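Local coordinates for CDP-4-keto-6-deoxy-D-glucose-3-dehydrase (Yersinia pseudotuberculosis, PDB 3BB8), which probably uses pyridoxal 5'-phosphate chemistry to dehydrate CDP-4-keto-6-deoxy-D-glucose at C-3 in the biosynthesis of lipopolysaccharide sugars, at residues L168-D173 and E338-S343; D140-N145 and L333-E338; K25-G30 and H419-Y424. The protein carries 1 engineered substitution. One frame throughout, in Å; residues are numbered along the deposited sequence.

Overall arrangement
Contacts 1 and 2 form one joined region, while contact 3 lies apart at the surface. The centres of contacts 1 and 2 are about 8 Å apart; they share Glu338, and Asn170 OD1 probably bonds to Thr337 N between them. Their segments alternate along the chain: 140-145, 168-173, 333-338, 338-343. They tie two loops of the large mixed sheet, after strands 133-140 and 159-165, to run 333-343, which carries an outer strand, 340-341, of a small antiparallel sheet within this chain. Contact 1 comes nearer to the cofactor. Contact 3, about 28 Å from contact 1 and 27 Å from contact 2 between centres, joins segment 25-30 to C-terminal helix 419-432. Along the chain it encloses both others.

Contact 1 of 3, residues L168-D173 and E338-S343; sequences LGNLFD and ENSDPS
Gly169, Asn170 and Leu171 pack against Ser340, Pro342 and Ser343 in a buried contact between a loop and the edge of a small sheet. The loop follows strand 159-165 and leads into helix 174-184. The other segment carries strand 340-341. Gly169, which has no side chain, meets 338-343 with its CA and carbonyl. Its CA approaches Ser343 O at 3.6 Å, a CA-H...O contact, and its phi of 98° is readily adopted by glycine. Gly169 O also meets Pro342 CB, at 3.5 Å. Ser198 OG bonds to both Gly169 O and Ser343 N, so one hydroxyl joins the two backbones.

The Asn170 side chain runs alongside the Pro342 ring in the same direction, its OD1 3.8 Å from Pro342 CB. Both ends of this amide have partners: OD1 takes Thr337 N and ND2 gives to Thr143 O. These two bonds fix its rotation. The loop belongs to a beta-alpha-beta crossover of the aspartate aminotransferase fold, which runs through helix 174-184 to parallel strand 187-191. The cofactor is close: Gly169 itself lies about 9 Å from the bound pyridoxal phosphate and about 5 Å from the side chain of Asp194, a cofactor-binding residue.

Leu171 does the apolar work. Its CG stands anti to the carbonyl carbon, and a chi2 of 89° turns branch CD1 toward Ser340 and Pro342. There CD1 touches Ser340 CB at 3.4 Å and reaches Pro342 CB at 4.0 Å. Ser340 OG, also near that methyl, bonds to Thr337 O. Tyr200 of strand 199-200 packs on both Leu171 and Ser340.

Contact 2 of 3, residues D140-N145 and L333-E338; sequences DIPTYN and LPEATE
Leu333 meets Pro142 through its carbonyl: Leu333 O lies 3.5 Å from Pro142 CG. The CB bond of Leu333 points away from 140-145. Next, Pro334 brings its backbone beside the Pro142 carbonyl. Glu335 N then donates a weak hydrogen bond to Pro142 O, 3.4 Å long. It is nearly straight, but the position of that oxygen is less certain. The Glu335 side chain runs extended and crosses the Pro142 ring obliquely, with Glu335 CD 3.8 Å from Pro142 CG. The carboxylate carbon rests against CG of the ring, a van der Waals contact.

Glu335 O faces Thr143. It lies 3.3 Å from Thr143 CG2 and also receives a CA-H...O contact from Thr143 CA. The Thr143 methyl is directed here because CG2 stands anti to the carbonyl carbon. Its hydroxyl turns back into its own turn: Thr143 OG1 donates to Asp140 OD1 at 3.2 Å, on the anti side of the carboxylate and 15° out of its plane, and accepts a weak bond from Asn145 N. The peptide before Pro142 is cis, and Tyr144 and Asn145 both face Asp140, a G1 beta bulge where strand 133-140 turns toward strand 145-146. Further on, the side chains of Thr337 and Thr143 cross at about a right angle, with Thr337 OG1 3.7 Å from Thr143 CB. That hydroxyl probably bonds to Leu171 O, though the modelled separation is too short to be relied on.

Outside the pair, Lys321 NZ of helix 293-323 hydrogen-bonds to Pro334 O, strand 347-351 packs on Leu333, Pro334 and Tyr144, and Ile404 of helix 399-407 touches Tyr144.

Contact 3 of 3, residues K25-G30 and H419-Y424; sequences KPFEAG and HDHLDY
The ring of Phe27 lies against the first turns of helix 419-432 and touches Asp420, His421 and Tyr424. Phe27 CG is anti to the backbone N, which extends the ring from the loop to the helix. One face of the ring covers the helix backbone. His421 CA sits over that face, 4.1 Å from the centroid and 15° off the ring normal, a CH-pi contact. Ala29 N lies on the opposite face, toward the rim. Asp420 CB approaches the ring rim, 3.5 Å from Phe27 CD2.

The Phe27 and His421 side chains run antiparallel past one another, with Phe27 CG over one face of the His421 ring, toward its rim. The rings meet obliquely, with planes at 59° and centroids 4.5 Å apart. The nearest pair is His421 ND1 and Phe27 CD1, at 3.2 Å. Phe27, His421 and Tyr424 make an aromatic cluster at the surface. It joins the N-terminal loop between helices 17-21 and 43-55 to the helix near the C-terminus, away from the cofactor site. Val34, further along the same loop, packs on His421.

The closest approach of the contact is Phe27 CE2 to Asp420 O, at 3.0 Å. The edge of Phe27 points at the Tyr424 face in an offset edge-to-face pair, planes at 62° and centroids 5.8 Å apart. Phe27 CZ comes close to the start of the tyrosine side chain, 3.4 Å from Tyr424 CB. Tyr424 also extends alongside the loop end, where Ala29 CB is 3.8 Å from Tyr424 CD1. Its hydroxyl is held by a hydrogen bond with Ala369 O, and its side chain touches Val371.

Contact 1 of 3, residues L168-D173 and E338-S343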
loop_
_atom_site.group_PDB
_atom_site.type_symbol
_atom_site.label_atom_id
_atom_site.label_comp_id
_atom_site.label_asym_id
_atom_site.label_seq_id
_atom_site.Cartn_x
_atom_site.Cartn_y
_atom_site.Cartn_z
ATOM N N LEU A 168 -6.784 14.582 16.256
ATOM C CA LEU A 168 -7.493 13.812 17.266
ATOM C C LEU A 168 -9.019 13.879 17.231
ATOM O O LEU A 168 -9.678 13.639 18.244
ATOM C CB LEU A 168 -6.989 14.198 18.660
ATOM C CG LEU A 168 -5.532 13.814 18.952
ATOM C CD1 LEU A 168 -5.116 14.370 20.322
ATOM C CD2 LEU A 168 -5.393 12.297 18.920
ATOM N N GLY A 169 -9.583 14.176 16.067
ATOM C CA GLY A 169 -11.029 14.244 15.963
ATOM C C GLY A 169 -11.521 15.675 16.057
ATOM O O GLY A 169 -12.570 16.020 15.503
ATOM N N ASN A 170 -10.765 16.517 16.757
ATOM C CA ASN A 170 -11.157 17.910 16.891
ATOM C C ASN A 170 -10.924 18.566 15.535
ATOM O O ASN A 170 -9.978 18.233 14.827
ATOM C CB ASN A 170 -10.346 18.588 18.002
ATOM C CG ASN A 170 -10.939 19.927 18.422
ATOM O OD1 ASN A 170 -12.156 20.129 18.354
ATOM N ND2 ASN A 170 -10.084 20.841 18.872
ATOM N N LEU A 171 -11.798 19.503 15.181
ATOM C CA LEU A 171 -11.730 20.162 13.881
ATOM C C LEU A 171 -10.928 21.456 13.961
ATOM O O LEU A 171 -11.094 22.246 14.891
ATOM C CB LEU A 171 -13.137 20.448 13.352
ATOM C CG LEU A 171 -14.062 19.238 13.197
ATOM C CD1 LEU A 171 -14.841 18.990 14.480
ATOM C CD2 LEU A 171 -15.006 19.431 12.020
ATOM N N PHE A 172 -10.057 21.667 12.979
ATOM C CA PHE A 172 -9.405 22.959 12.798
ATOM C C PHE A 172 -10.384 24.000 12.266
ATOM O O PHE A 172 -11.502 23.670 11.869
ATOM C CB PHE A 172 -8.210 22.829 11.852
ATOM C CG PHE A 172 -8.585 22.431 10.453
ATOM C CD1 PHE A 172 -9.124 23.356 9.577
ATOM C CD2 PHE A 172 -8.398 21.130 10.015
ATOM C CE1 PHE A 172 -9.470 22.993 8.288
ATOM C CE2 PHE A 172 -8.742 20.761 8.728
ATOM C CZ PHE A 172 -9.279 21.694 7.864
ATOM N N ASP A 173 -9.957 25.258 12.257
ATOM C CA ASP A 173 -10.853 26.371 11.970
ATOM C C ASP A 173 -11.193 26.436 10.485
ATOM O O ASP A 173 -10.628 27.239 9.743
ATOM C CB ASP A 173 -10.231 27.692 12.424
ATOM C CG ASP A 173 -11.170 28.870 12.252
ATOM O OD1 ASP A 173 -12.167 28.733 11.511
ATOM O OD2 ASP A 173 -10.913 29.931 12.858
ATOM N N GLU A 338 -14.472 25.863 18.217
ATOM C CA GLU A 338 -15.729 26.597 18.136
ATOM C C GLU A 338 -16.579 26.203 16.940
ATOM O O GLU A 338 -16.098 26.129 15.805
ATOM C CB GLU A 338 -15.480 28.103 18.085
ATOM C CG GLU A 338 -16.714 28.917 18.469
ATOM C CD GLU A 338 -16.662 30.341 17.961
ATOM O OE1 GLU A 338 -15.641 31.027 18.193
ATOM O OE2 GLU A 338 -17.650 30.775 17.330
ATOM N N ASN A 339 -17.851 25.955 17.217
ATOM C CA ASN A 339 -18.821 25.578 16.204
ATOM C C ASN A 339 -18.473 24.259 15.530
ATOM O O ASN A 339 -18.502 24.149 14.304
ATOM C CB ASN A 339 -18.948 26.692 15.159
ATOM C CG ASN A 339 -20.095 26.454 14.190
ATOM O OD1 ASN A 339 -21.163 25.979 14.580
ATOM N ND2 ASN A 339 -19.882 26.797 12.925
ATOM N N SER A 340 -18.151 23.253 16.334
ATOM C CA SER A 340 -17.816 21.943 15.793
ATOM C C SER A 340 -18.288 20.858 16.742
ATOM O O SER A 340 -18.414 21.088 17.941
ATOM C CB SER A 340 -16.304 21.819 15.586
ATOM O OG SER A 340 -15.638 21.548 16.805
ATOM N N ASP A 341 -18.558 19.679 16.201
ATOM C CA ASP A 341 -19.000 18.553 17.011
ATOM C C ASP A 341 -17.979 17.436 16.768
ATOM O O ASP A 341 -18.232 16.479 16.039
ATOM C CB ASP A 341 -20.412 18.125 16.585
ATOM C CG ASP A 341 -21.046 17.127 17.544
ATOM O OD1 ASP A 341 -20.442 16.829 18.601
ATOM O OD2 ASP A 341 -22.158 16.640 17.240
ATOM N N PRO A 342 -16.814 17.573 17.395
ATOM C CA PRO A 342 -15.696 16.658 17.148
ATOM C C PRO A 342 -16.035 15.226 17.551
ATOM O O PRO A 342 -16.438 14.986 18.690
ATOM C CB PRO A 342 -14.592 17.211 18.052
ATOM C CG PRO A 342 -15.323 17.880 19.161
ATOM C CD PRO A 342 -16.565 18.459 18.545
ATOM N N SER A 343 -15.871 14.291 16.623
ATOM C CA SER A 343 -15.853 12.872 16.959
ATOM C C SER A 343 -14.497 12.455 17.519
ATOM O O SER A 343 -13.634 11.972 16.787
ATOM C CB SER A 343 -16.197 12.026 15.731
ATOM O OG SER A 343 -16.197 10.645 16.048
#

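Contact 2 of 3, residues D140-N145 and L333-E338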
loop_
_atom_site.group_PDB
_atom_site.type_symbol
_atom_site.label_atom_id
_atom_site.label_comp_id
_atom_site.label_asym_id
_atom_site.label_seq_id
_atom_site.Cartn_x
_atom_site.Cartn_y
_atom_site.Cartn_z
ATOM N N ASP A 140 -2.779 25.606 18.174
ATOM C CA ASP A 140 -3.352 26.183 19.384
ATOM C C ASP A 140 -3.675 25.105 20.412
ATOM O O ASP A 140 -4.117 24.010 20.060
ATOM C CB ASP A 140 -4.612 26.984 19.049
ATOM C CG ASP A 140 -5.437 27.313 20.277
ATOM O OD1 ASP A 140 -6.265 26.470 20.682
ATOM O OD2 ASP A 140 -5.257 28.414 20.840
ATOM N N ILE A 141 -3.451 25.420 21.683
ATOM C CA ILE A 141 -4.026 24.646 22.777
ATOM C C ILE A 141 -5.233 25.357 23.380
ATOM O O ILE A 141 -5.265 26.585 23.463
ATOM C CB ILE A 141 -2.992 24.382 23.887
ATOM C CG1 ILE A 141 -1.719 23.773 23.295
ATOM C CG2 ILE A 141 -3.576 23.471 24.955
ATOM C CD1 ILE A 141 -0.502 23.920 24.181
ATOM N N PRO A 142 -6.224 24.577 23.801
ATOM C CA PRO A 142 -6.073 23.121 23.891
ATOM C C PRO A 142 -6.953 22.397 22.877
ATOM O O PRO A 142 -7.397 21.278 23.135
ATOM C CB PRO A 142 -6.544 22.813 25.312
ATOM C CG PRO A 142 -7.509 23.901 25.627
ATOM C CD PRO A 142 -6.984 25.127 24.936
ATOM N N THR A 143 -7.200 23.034 21.737
ATOM C CA THR A 143 -7.817 22.361 20.601
ATOM C C THR A 143 -6.803 21.502 19.852
ATOM O O THR A 143 -7.161 20.501 19.231
ATOM C CB THR A 143 -8.446 23.369 19.622
ATOM O OG1 THR A 143 -7.412 24.037 18.889
ATOM C CG2 THR A 143 -9.274 24.398 20.375
ATOM N N TYR A 144 -5.537 21.901 19.913
ATOM C CA TYR A 144 -4.466 21.155 19.266
ATOM C C TYR A 144 -4.539 21.134 17.739
ATOM O O TYR A 144 -4.046 20.216 17.095
ATOM C CB TYR A 144 -4.399 19.734 19.831
ATOM C CG TYR A 144 -4.259 19.725 21.335
ATOM C CD1 TYR A 144 -5.373 19.547 22.157
ATOM C CD2 TYR A 144 -3.025 19.966 21.942
ATOM C CE1 TYR A 144 -5.268 19.612 23.540
ATOM C CE2 TYR A 144 -2.911 20.038 23.323
ATOM C CZ TYR A 144 -4.040 19.861 24.119
ATOM O OH TYR A 144 -3.941 19.946 25.494
ATOM N N ASN A 145 -5.156 22.168 17.177
ATOM C CA ASN A 145 -5.269 22.317 15.741
ATOM C C ASN A 145 -4.648 23.650 15.330
ATOM O O ASN A 145 -4.420 24.526 16.168
ATOM C CB ASN A 145 -6.733 22.239 15.298
ATOM C CG ASN A 145 -7.224 20.803 15.170
ATOM O OD1 ASN A 145 -7.649 20.188 16.146
ATOM N ND2 ASN A 145 -7.145 20.259 13.962
ATOM N N LEU A 333 -7.436 20.767 30.279
ATOM C CA LEU A 333 -8.349 19.840 29.623
ATOM C C LEU A 333 -8.684 20.253 28.193
ATOM O O LEU A 333 -8.716 21.439 27.873
ATOM C CB LEU A 333 -9.625 19.690 30.455
ATOM C CG LEU A 333 -9.383 19.040 31.818
ATOM C CD1 LEU A 333 -10.662 19.074 32.644
ATOM C CD2 LEU A 333 -8.904 17.616 31.630
ATOM N N PRO A 334 -8.944 19.267 27.316
ATOM C CA PRO A 334 -9.273 19.497 25.905
ATOM C C PRO A 334 -10.534 20.312 25.631
ATOM O O PRO A 334 -11.500 20.274 26.392
ATOM C CB PRO A 334 -9.352 18.083 25.337
ATOM C CG PRO A 334 -9.830 17.283 26.497
ATOM C CD PRO A 334 -9.010 17.830 27.639
ATOM N N GLU A 335 -10.512 21.050 24.527
ATOM C CA GLU A 335 -11.647 21.875 24.145
ATOM C C GLU A 335 -11.963 21.787 22.652
ATOM O O GLU A 335 -11.118 22.081 21.798
ATOM C CB GLU A 335 -11.387 23.332 24.539
ATOM C CG GLU A 335 -11.639 23.629 26.007
ATOM C CD GLU A 335 -11.056 24.963 26.444
ATOM O OE1 GLU A 335 -10.990 25.896 25.612
ATOM O OE2 GLU A 335 -10.672 25.082 27.628
ATOM N N ALA A 336 -13.189 21.372 22.345
ATOM C CA ALA A 336 -13.628 21.260 20.964
ATOM C C ALA A 336 -13.512 22.624 20.309
ATOM O O ALA A 336 -13.697 23.649 20.959
ATOM C CB ALA A 336 -15.068 20.782 20.913
ATOM N N THR A 337 -13.194 22.637 19.020
ATOM C CA THR A 337 -13.066 23.885 18.280
ATOM C C THR A 337 -14.442 24.536 18.154
ATOM O O THR A 337 -15.454 23.849 18.003
ATOM C CB THR A 337 -12.460 23.630 16.879
ATOM O OG1 THR A 337 -11.092 23.233 17.026
ATOM C CG2 THR A 337 -12.514 24.885 16.019
ATOM N N GLU A 338 -14.472 25.863 18.217
ATOM C CA GLU A 338 -15.729 26.597 18.136
ATOM C C GLU A 338 -16.579 26.203 16.940
ATOM O O GLU A 338 -16.098 26.129 15.805
ATOM C CB GLU A 338 -15.480 28.103 18.085
ATOM C CG GLU A 338 -16.714 28.917 18.469
ATOM C CD GLU A 338 -16.662 30.341 17.961
ATOM O OE1 GLU A 338 -15.641 31.027 18.193
ATOM O OE2 GLU A 338 -17.650 30.775 17.330
#

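Contact 3 of 3, residues K25-G30 and H419-Y424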
loop_
_atom_site.group_PDB
_atom_site.type_symbol
_atom_site.label_atom_id
_atom_site.label_comp_id
_atom_site.label_asym_id
_atom_site.label_seq_id
_atom_site.Cartn_x
_atom_site.Cartn_y
_atom_site.Cartn_z
ATOM N N LYS A 25 -14.679 -8.406 28.553
ATOM C CA LYS A 25 -14.306 -8.889 29.879
ATOM C C LYS A 25 -14.705 -7.891 30.964
ATOM O O LYS A 25 -14.558 -6.681 30.793
ATOM C CB LYS A 25 -12.792 -9.128 29.934
ATOM C CG LYS A 25 -12.282 -9.680 31.258
ATOM C CD LYS A 25 -12.770 -11.101 31.496
ATOM C CE LYS A 25 -12.358 -11.603 32.872
ATOM N NZ LYS A 25 -10.879 -11.594 33.058
ATOM N N PRO A 26 -15.227 -8.389 32.098
ATOM C CA PRO A 26 -15.629 -7.494 33.187
ATOM C C PRO A 26 -14.421 -6.695 33.659
ATOM O O PRO A 26 -13.346 -7.260 33.868
ATOM C CB PRO A 26 -16.127 -8.461 34.258
ATOM C CG PRO A 26 -16.653 -9.609 33.455
ATOM C CD PRO A 26 -15.582 -9.783 32.410
ATOM N N PHE A 27 -14.601 -5.389 33.826
ATOM C CA PHE A 27 -13.528 -4.522 34.295
ATOM C C PHE A 27 -13.012 -4.971 35.658
ATOM O O PHE A 27 -13.785 -5.396 36.517
ATOM C CB PHE A 27 -14.003 -3.069 34.366
ATOM C CG PHE A 27 -12.941 -2.105 34.810
ATOM C CD1 PHE A 27 -11.774 -1.954 34.081
ATOM C CD2 PHE A 27 -13.110 -1.349 35.958
ATOM C CE1 PHE A 27 -10.795 -1.067 34.488
ATOM C CE2 PHE A 27 -12.135 -0.461 36.370
ATOM C CZ PHE A 27 -10.975 -0.320 35.634
ATOM N N GLU A 28 -11.700 -4.875 35.851
ATOM C CA GLU A 28 -11.091 -5.178 37.140
ATOM C C GLU A 28 -9.915 -4.250 37.426
ATOM O O GLU A 28 -8.882 -4.317 36.758
ATOM C CB GLU A 28 -10.632 -6.637 37.187
ATOM C CG GLU A 28 -10.467 -7.191 38.593
ATOM C CD GLU A 28 -10.055 -8.650 38.599
ATOM O OE1 GLU A 28 -9.530 -9.116 39.632
ATOM O OE2 GLU A 28 -10.255 -9.331 37.571
ATOM N N ALA A 29 -10.078 -3.385 38.420
ATOM C CA ALA A 29 -9.103 -2.330 38.689
ATOM C C ALA A 29 -7.775 -2.992 39.044
ATOM O O ALA A 29 -7.738 -3.984 39.769
ATOM C CB ALA A 29 -9.585 -1.488 39.861
ATOM N N GLY A 30 -6.684 -2.435 38.527
ATOM C CA GLY A 30 -5.370 -2.977 38.821
ATOM C C GLY A 30 -4.905 -4.090 37.902
ATOM O O GLY A 30 -3.702 -4.257 37.688
ATOM N N HIS A 419 -17.683 3.129 31.726
ATOM C CA HIS A 419 -17.569 4.141 32.768
ATOM C C HIS A 419 -16.685 3.644 33.907
ATOM O O HIS A 419 -16.043 4.435 34.591
ATOM C CB HIS A 419 -18.953 4.510 33.302
ATOM C CG HIS A 419 -19.662 5.532 32.474
ATOM N ND1 HIS A 419 -19.515 5.614 31.107
ATOM C CD2 HIS A 419 -20.531 6.514 32.819
ATOM C CE1 HIS A 419 -20.260 6.604 30.645
ATOM N NE2 HIS A 419 -20.886 7.166 31.664
ATOM N N ASP A 420 -16.649 2.332 34.114
ATOM C CA ASP A 420 -15.813 1.787 35.170
ATOM C C ASP A 420 -14.349 1.949 34.796
ATOM O O ASP A 420 -13.488 2.101 35.668
ATOM C CB ASP A 420 -16.143 0.319 35.419
ATOM C CG ASP A 420 -17.400 0.148 36.251
ATOM O OD1 ASP A 420 -18.492 0.522 35.776
ATOM O OD2 ASP A 420 -17.290 -0.349 37.390
ATOM N N HIS A 421 -14.079 1.912 33.492
ATOM C CA HIS A 421 -12.732 2.088 32.968
ATOM C C HIS A 421 -12.322 3.528 33.247
ATOM O O HIS A 421 -11.286 3.789 33.861
ATOM C CB HIS A 421 -12.712 1.855 31.449
ATOM C CG HIS A 421 -12.725 0.413 31.048
ATOM N ND1 HIS A 421 -11.642 -0.421 31.230
ATOM C CD2 HIS A 421 -13.689 -0.344 30.473
ATOM C CE1 HIS A 421 -11.937 -1.629 30.782
ATOM N NE2 HIS A 421 -13.173 -1.609 30.319
ATOM N N LEU A 422 -13.154 4.458 32.795
ATOM C CA LEU A 422 -12.887 5.875 32.957
ATOM C C LEU A 422 -12.813 6.327 34.409
ATOM O O LEU A 422 -11.911 7.087 34.779
ATOM C CB LEU A 422 -13.939 6.691 32.209
ATOM C CG LEU A 422 -14.021 6.431 30.700
ATOM C CD1 LEU A 422 -15.034 7.381 30.075
ATOM C CD2 LEU A 422 -12.652 6.624 30.061
ATOM N N ASP A 423 -13.760 5.879 35.228
ATOM C CA ASP A 423 -13.766 6.248 36.637
ATOM C C ASP A 423 -12.440 5.826 37.260
ATOM O O ASP A 423 -11.864 6.559 38.066
ATOM C CB ASP A 423 -14.937 5.572 37.364
ATOM C CG ASP A 423 -16.258 6.281 37.126
ATOM O OD1 ASP A 423 -17.315 5.628 37.246
ATOM O OD2 ASP A 423 -16.242 7.499 36.830
ATOM N N TYR A 424 -11.957 4.649 36.871
ATOM C CA TYR A 424 -10.697 4.147 37.396
ATOM C C TYR A 424 -9.554 5.075 37.000
ATOM O O TYR A 424 -8.676 5.369 37.813
ATOM C CB TYR A 424 -10.409 2.743 36.869
ATOM C CG TYR A 424 -9.014 2.269 37.207
ATOM C CD1 TYR A 424 -8.679 1.893 38.507
ATOM C CD2 TYR A 424 -8.012 2.251 36.239
ATOM C CE1 TYR A 424 -7.379 1.511 38.836
ATOM C CE2 TYR A 424 -6.710 1.872 36.556
ATOM C CZ TYR A 424 -6.402 1.504 37.854
ATOM O OH TYR A 424 -5.123 1.127 38.171
#